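Local coordinates for protein apicoplast TIC22, putative (Plasmodium falciparum 3D7, PDB 4E6Z) that acts as an essential chaperone required for protein import into the apicoplast, the plastid of the malaria parasite, at residues E189-Y201 against V234-L246. Sequence-based numbering, arbitrary orientation.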
# COMPACT_ATOMS: atom_id res chain seq x y z
N GLU A 189 -2.06 10.27 14.52
CA GLU A 189 -1.00 9.33 14.17
C GLU A 189 -1.34 8.44 12.97
O GLU A 189 -0.60 7.51 12.66
CB GLU A 189 -0.62 8.46 15.37
CG GLU A 189 0.07 9.20 16.50
CD GLU A 189 0.71 8.26 17.50
OE1 GLU A 189 1.14 8.73 18.57
OE2 GLU A 189 0.78 7.05 17.21
N LEU A 190 -2.47 8.72 12.32
CA LEU A 190 -2.85 7.96 11.13
C LEU A 190 -1.68 7.85 10.16
O LEU A 190 -1.22 8.86 9.62
CB LEU A 190 -4.05 8.60 10.44
CG LEU A 190 -4.42 7.98 9.09
CD1 LEU A 190 -4.78 6.51 9.25
CD2 LEU A 190 -5.56 8.75 8.43
N MSE A 191 -1.20 6.63 9.95
CA MSE A 191 0.00 6.43 9.14
C MSE A 191 -0.25 5.62 7.87
O MSE A 191 -0.41 6.19 6.79
CB MSE A 191 1.09 5.76 9.99
CG MSE A 191 1.93 6.73 10.81
SE MSE A 191 3.29 7.66 9.76
CE MSE A 191 2.17 8.91 8.77
N TYR A 192 -0.26 4.30 8.01
CA TYR A 192 -0.46 3.42 6.87
C TYR A 192 -1.69 2.55 7.09
O TYR A 192 -1.59 1.41 7.53
CB TYR A 192 0.77 2.55 6.65
CG TYR A 192 2.03 3.34 6.40
CD1 TYR A 192 2.38 3.76 5.13
CD2 TYR A 192 2.88 3.67 7.46
CE1 TYR A 192 3.54 4.49 4.90
CE2 TYR A 192 4.04 4.40 7.24
CZ TYR A 192 4.36 4.80 5.96
OH TYR A 192 5.51 5.53 5.75
N PRO A 193 -2.87 3.11 6.79
CA PRO A 193 -4.16 2.49 7.09
C PRO A 193 -4.40 1.15 6.37
O PRO A 193 -4.10 0.99 5.19
CB PRO A 193 -5.17 3.54 6.62
CG PRO A 193 -4.43 4.37 5.61
CD PRO A 193 -3.02 4.42 6.13
N VAL A 194 -4.94 0.20 7.12
CA VAL A 194 -5.58 -0.98 6.56
C VAL A 194 -6.89 -1.16 7.31
O VAL A 194 -6.99 -0.78 8.48
CB VAL A 194 -4.69 -2.24 6.65
CG1 VAL A 194 -3.58 -2.18 5.60
CG2 VAL A 194 -4.10 -2.37 8.04
N PHE A 195 -7.89 -1.73 6.65
CA PHE A 195 -9.22 -1.85 7.22
C PHE A 195 -9.60 -3.30 7.51
O PHE A 195 -9.22 -4.21 6.77
CB PHE A 195 -10.25 -1.23 6.27
CG PHE A 195 -9.93 0.18 5.86
CD1 PHE A 195 -10.45 1.26 6.56
CD2 PHE A 195 -9.12 0.43 4.77
CE1 PHE A 195 -10.16 2.55 6.19
CE2 PHE A 195 -8.82 1.73 4.38
CZ PHE A 195 -9.34 2.79 5.09
N TYR A 196 -10.36 -3.51 8.58
CA TYR A 196 -10.89 -4.84 8.86
C TYR A 196 -12.24 -4.78 9.58
O TYR A 196 -12.61 -3.75 10.14
CB TYR A 196 -9.89 -5.69 9.66
CG TYR A 196 -9.89 -5.42 11.15
CD1 TYR A 196 -10.55 -6.26 12.02
CD2 TYR A 196 -9.21 -4.32 11.67
CE1 TYR A 196 -10.55 -6.02 13.39
CE2 TYR A 196 -9.21 -4.08 13.03
CZ TYR A 196 -9.88 -4.93 13.89
OH TYR A 196 -9.87 -4.68 15.24
N ALA A 197 -12.97 -5.90 9.55
CA ALA A 197 -14.27 -5.99 10.20
C ALA A 197 -14.24 -7.04 11.31
O ALA A 197 -13.62 -8.09 11.18
CB ALA A 197 -15.35 -6.32 9.18
N GLU A 198 -14.94 -6.73 12.40
CA GLU A 198 -14.96 -7.56 13.60
C GLU A 198 -15.29 -9.03 13.36
O GLU A 198 -14.56 -9.93 13.79
CB GLU A 198 -15.95 -6.99 14.61
CG GLU A 198 -15.61 -5.60 15.11
CD GLU A 198 -14.53 -5.61 16.18
OE1 GLU A 198 -13.43 -6.15 15.92
OE2 GLU A 198 -14.79 -5.08 17.28
N ASN A 199 -16.40 -9.28 12.68
CA ASN A 199 -16.92 -10.64 12.57
C ASN A 199 -16.70 -11.26 11.20
O ASN A 199 -17.45 -12.13 10.77
CB ASN A 199 -18.42 -10.64 12.91
CG ASN A 199 -18.68 -10.21 14.34
OD1 ASN A 199 -18.34 -10.92 15.29
ND2 ASN A 199 -19.30 -9.04 14.51
N LEU A 200 -15.64 -10.82 10.52
CA LEU A 200 -15.33 -11.28 9.17
C LEU A 200 -14.06 -12.12 9.14
O LEU A 200 -13.04 -11.74 9.71
CB LEU A 200 -15.19 -10.08 8.23
CG LEU A 200 -14.96 -10.41 6.76
CD1 LEU A 200 -16.17 -11.15 6.19
CD2 LEU A 200 -14.69 -9.15 5.96
N TYR A 201 -14.13 -13.26 8.47
CA TYR A 201 -12.98 -14.16 8.37
C TYR A 201 -12.76 -14.64 6.93
O TYR A 201 -13.61 -14.47 6.07
CB TYR A 201 -13.18 -15.38 9.28
CG TYR A 201 -13.35 -15.04 10.74
CD1 TYR A 201 -12.26 -15.05 11.61
CD2 TYR A 201 -14.60 -14.72 11.26
CE1 TYR A 201 -12.41 -14.74 12.95
CE2 TYR A 201 -14.76 -14.41 12.60
CZ TYR A 201 -13.66 -14.42 13.44
OH TYR A 201 -13.82 -14.11 14.77
N VAL A 234 -25.75 -9.69 11.78
CA VAL A 234 -24.46 -9.48 12.41
C VAL A 234 -23.95 -8.06 12.18
O VAL A 234 -24.10 -7.50 11.09
CB VAL A 234 -23.42 -10.48 11.89
CG1 VAL A 234 -22.08 -10.25 12.57
CG2 VAL A 234 -23.90 -11.90 12.10
N ASP A 235 -23.35 -7.47 13.22
CA ASP A 235 -22.72 -6.17 13.09
C ASP A 235 -21.28 -6.31 12.62
O ASP A 235 -20.51 -7.10 13.17
CB ASP A 235 -22.76 -5.41 14.41
CG ASP A 235 -22.01 -4.09 14.35
OD1 ASP A 235 -22.02 -3.45 13.27
OD2 ASP A 235 -21.42 -3.68 15.37
N TYR A 236 -20.91 -5.54 11.60
CA TYR A 236 -19.53 -5.52 11.14
C TYR A 236 -18.87 -4.19 11.45
O TYR A 236 -18.75 -3.32 10.58
CB TYR A 236 -19.45 -5.84 9.65
CG TYR A 236 -19.73 -7.29 9.36
CD1 TYR A 236 -18.73 -8.24 9.50
CD2 TYR A 236 -20.99 -7.71 8.97
CE1 TYR A 236 -18.98 -9.57 9.25
CE2 TYR A 236 -21.25 -9.04 8.72
CZ TYR A 236 -20.24 -9.97 8.86
OH TYR A 236 -20.48 -11.29 8.61
N LYS A 237 -18.46 -4.04 12.70
CA LYS A 237 -17.74 -2.85 13.14
C LYS A 237 -16.44 -2.72 12.34
O LYS A 237 -15.53 -3.53 12.47
CB LYS A 237 -17.45 -2.95 14.64
CG LYS A 237 -17.79 -1.71 15.44
CD LYS A 237 -16.64 -0.72 15.47
CE LYS A 237 -16.97 0.45 16.39
NZ LYS A 237 -15.81 1.37 16.55
N ILE A 238 -16.38 -1.69 11.50
CA ILE A 238 -15.19 -1.44 10.70
C ILE A 238 -14.14 -0.71 11.54
O ILE A 238 -14.43 0.31 12.17
CB ILE A 238 -15.53 -0.62 9.45
CG1 ILE A 238 -16.43 -1.43 8.52
CG2 ILE A 238 -14.25 -0.16 8.73
CD1 ILE A 238 -16.90 -0.66 7.30
N LYS A 239 -12.93 -1.25 11.56
CA LYS A 239 -11.85 -0.64 12.33
C LYS A 239 -10.60 -0.42 11.48
O LYS A 239 -10.38 -1.11 10.48
CB LYS A 239 -11.52 -1.49 13.55
CG LYS A 239 -12.68 -1.61 14.53
CD LYS A 239 -12.29 -2.36 15.79
CE LYS A 239 -13.44 -2.35 16.79
NZ LYS A 239 -13.12 -3.10 18.04
N VAL A 240 -9.80 0.57 11.87
CA VAL A 240 -8.59 0.91 11.13
C VAL A 240 -7.35 0.52 11.92
O VAL A 240 -7.29 0.71 13.14
CB VAL A 240 -8.54 2.42 10.81
CG1 VAL A 240 -7.22 2.79 10.14
CG2 VAL A 240 -9.70 2.80 9.92
N LEU A 241 -6.36 -0.03 11.23
CA LEU A 241 -5.10 -0.39 11.87
C LEU A 241 -3.92 0.22 11.12
O LEU A 241 -4.05 0.62 9.95
CB LEU A 241 -4.95 -1.91 11.94
CG LEU A 241 -5.95 -2.64 12.84
CD1 LEU A 241 -5.84 -4.14 12.66
CD2 LEU A 241 -5.75 -2.26 14.30
N ASN A 242 -2.78 0.30 11.79
CA ASN A 242 -1.57 0.81 11.18
C ASN A 242 -0.73 -0.34 10.64
O ASN A 242 -0.17 -1.12 11.41
CB ASN A 242 -0.77 1.62 12.19
CG ASN A 242 0.56 2.11 11.64
OD1 ASN A 242 0.72 2.26 10.43
ND2 ASN A 242 1.52 2.36 12.53
N MSE A 243 -0.67 -0.46 9.31
CA MSE A 243 0.02 -1.58 8.67
C MSE A 243 1.40 -1.83 9.27
O MSE A 243 1.82 -2.98 9.42
CB MSE A 243 0.16 -1.35 7.17
CG MSE A 243 0.88 -2.49 6.46
SE MSE A 243 1.85 -1.91 4.87
CE MSE A 243 2.99 -0.56 5.68
N VAL A 244 2.10 -0.76 9.61
CA VAL A 244 3.43 -0.86 10.20
C VAL A 244 3.42 -1.64 11.52
O VAL A 244 4.24 -2.54 11.72
CB VAL A 244 4.06 0.53 10.43
CG1 VAL A 244 5.18 0.44 11.45
CG2 VAL A 244 4.56 1.09 9.11
N ASP A 245 2.50 -1.30 12.41
CA ASP A 245 2.38 -1.97 13.70
C ASP A 245 2.13 -3.46 13.53
O ASP A 245 2.50 -4.27 14.38
CB ASP A 245 1.26 -1.36 14.53
CG ASP A 245 1.56 0.06 14.98
OD1 ASP A 245 2.65 0.58 14.64
OD2 ASP A 245 0.71 0.66 15.67
N LEU A 246 1.51 -3.82 12.41
CA LEU A 246 1.16 -5.21 12.15
C LEU A 246 2.37 -6.05 11.74
O LEU A 246 2.40 -7.26 11.94
CB LEU A 246 0.06 -5.30 11.09
CG LEU A 246 -1.28 -4.73 11.56
CD1 LEU A 246 -2.22 -4.53 10.38
CD2 LEU A 246 -1.90 -5.63 12.62
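Val194 and Tyr196 pair with Leu241 and Lys239 in antiparallel, hydrogen-bonded fashion, strands 193-197 and 238-242 running at 144° to each other; the bond from Lys239 N to Tyr196 O is 2.9 Å long and nearly straight (173°). Tyr192 O extends this pairing by accepting from Met243 N, just past the N-cap residue Asn242. On the sheet face bearing Val194, Tyr196, Lys239 and Leu241, the phenol of Tyr196 leans toward strand 238-242 and crosses the side chains of Lys239 and Leu241 obliquely. Tyr196 CG sits between the backbone N and the carbonyl carbon (chi1 81°), which carries Tyr196 CE2 to 3.4 Å from Leu241 CD1 and Tyr196 OH to 3.4 Å from Lys239 CD. Lys239, extended beyond CG, runs past this hydroxyl to a salt bridge in which Lys239 NZ stands 2.7 Å from Glu198 OE2, above the carboxylate plane rather than within it. The other face joins Phe195 to Val240, where Phe195 CE1 meets Val240 CG2 at 3.8 Å; Phe195 also packs on Leu219 of helix 216-227. In the type I turn from Ala197 to Leu200, which interrupts strand 193-203, Asn199 ND2 donates to Asp235 O at 2.7 Å, with the acceptor in the amide plane. At the opposite end, Asn242 OD1 takes weak bonds from Tyr192 N and Val244 N, and its amide is nearly coplanar with the Tyr192 ring. Strand 238-242 is an outermost strand, within this chain, of a four-stranded mixed sheet in this Tic22-family fold, antiparallel to 193-203 and passing through the Asn242 N-cap directly into helix 243-247.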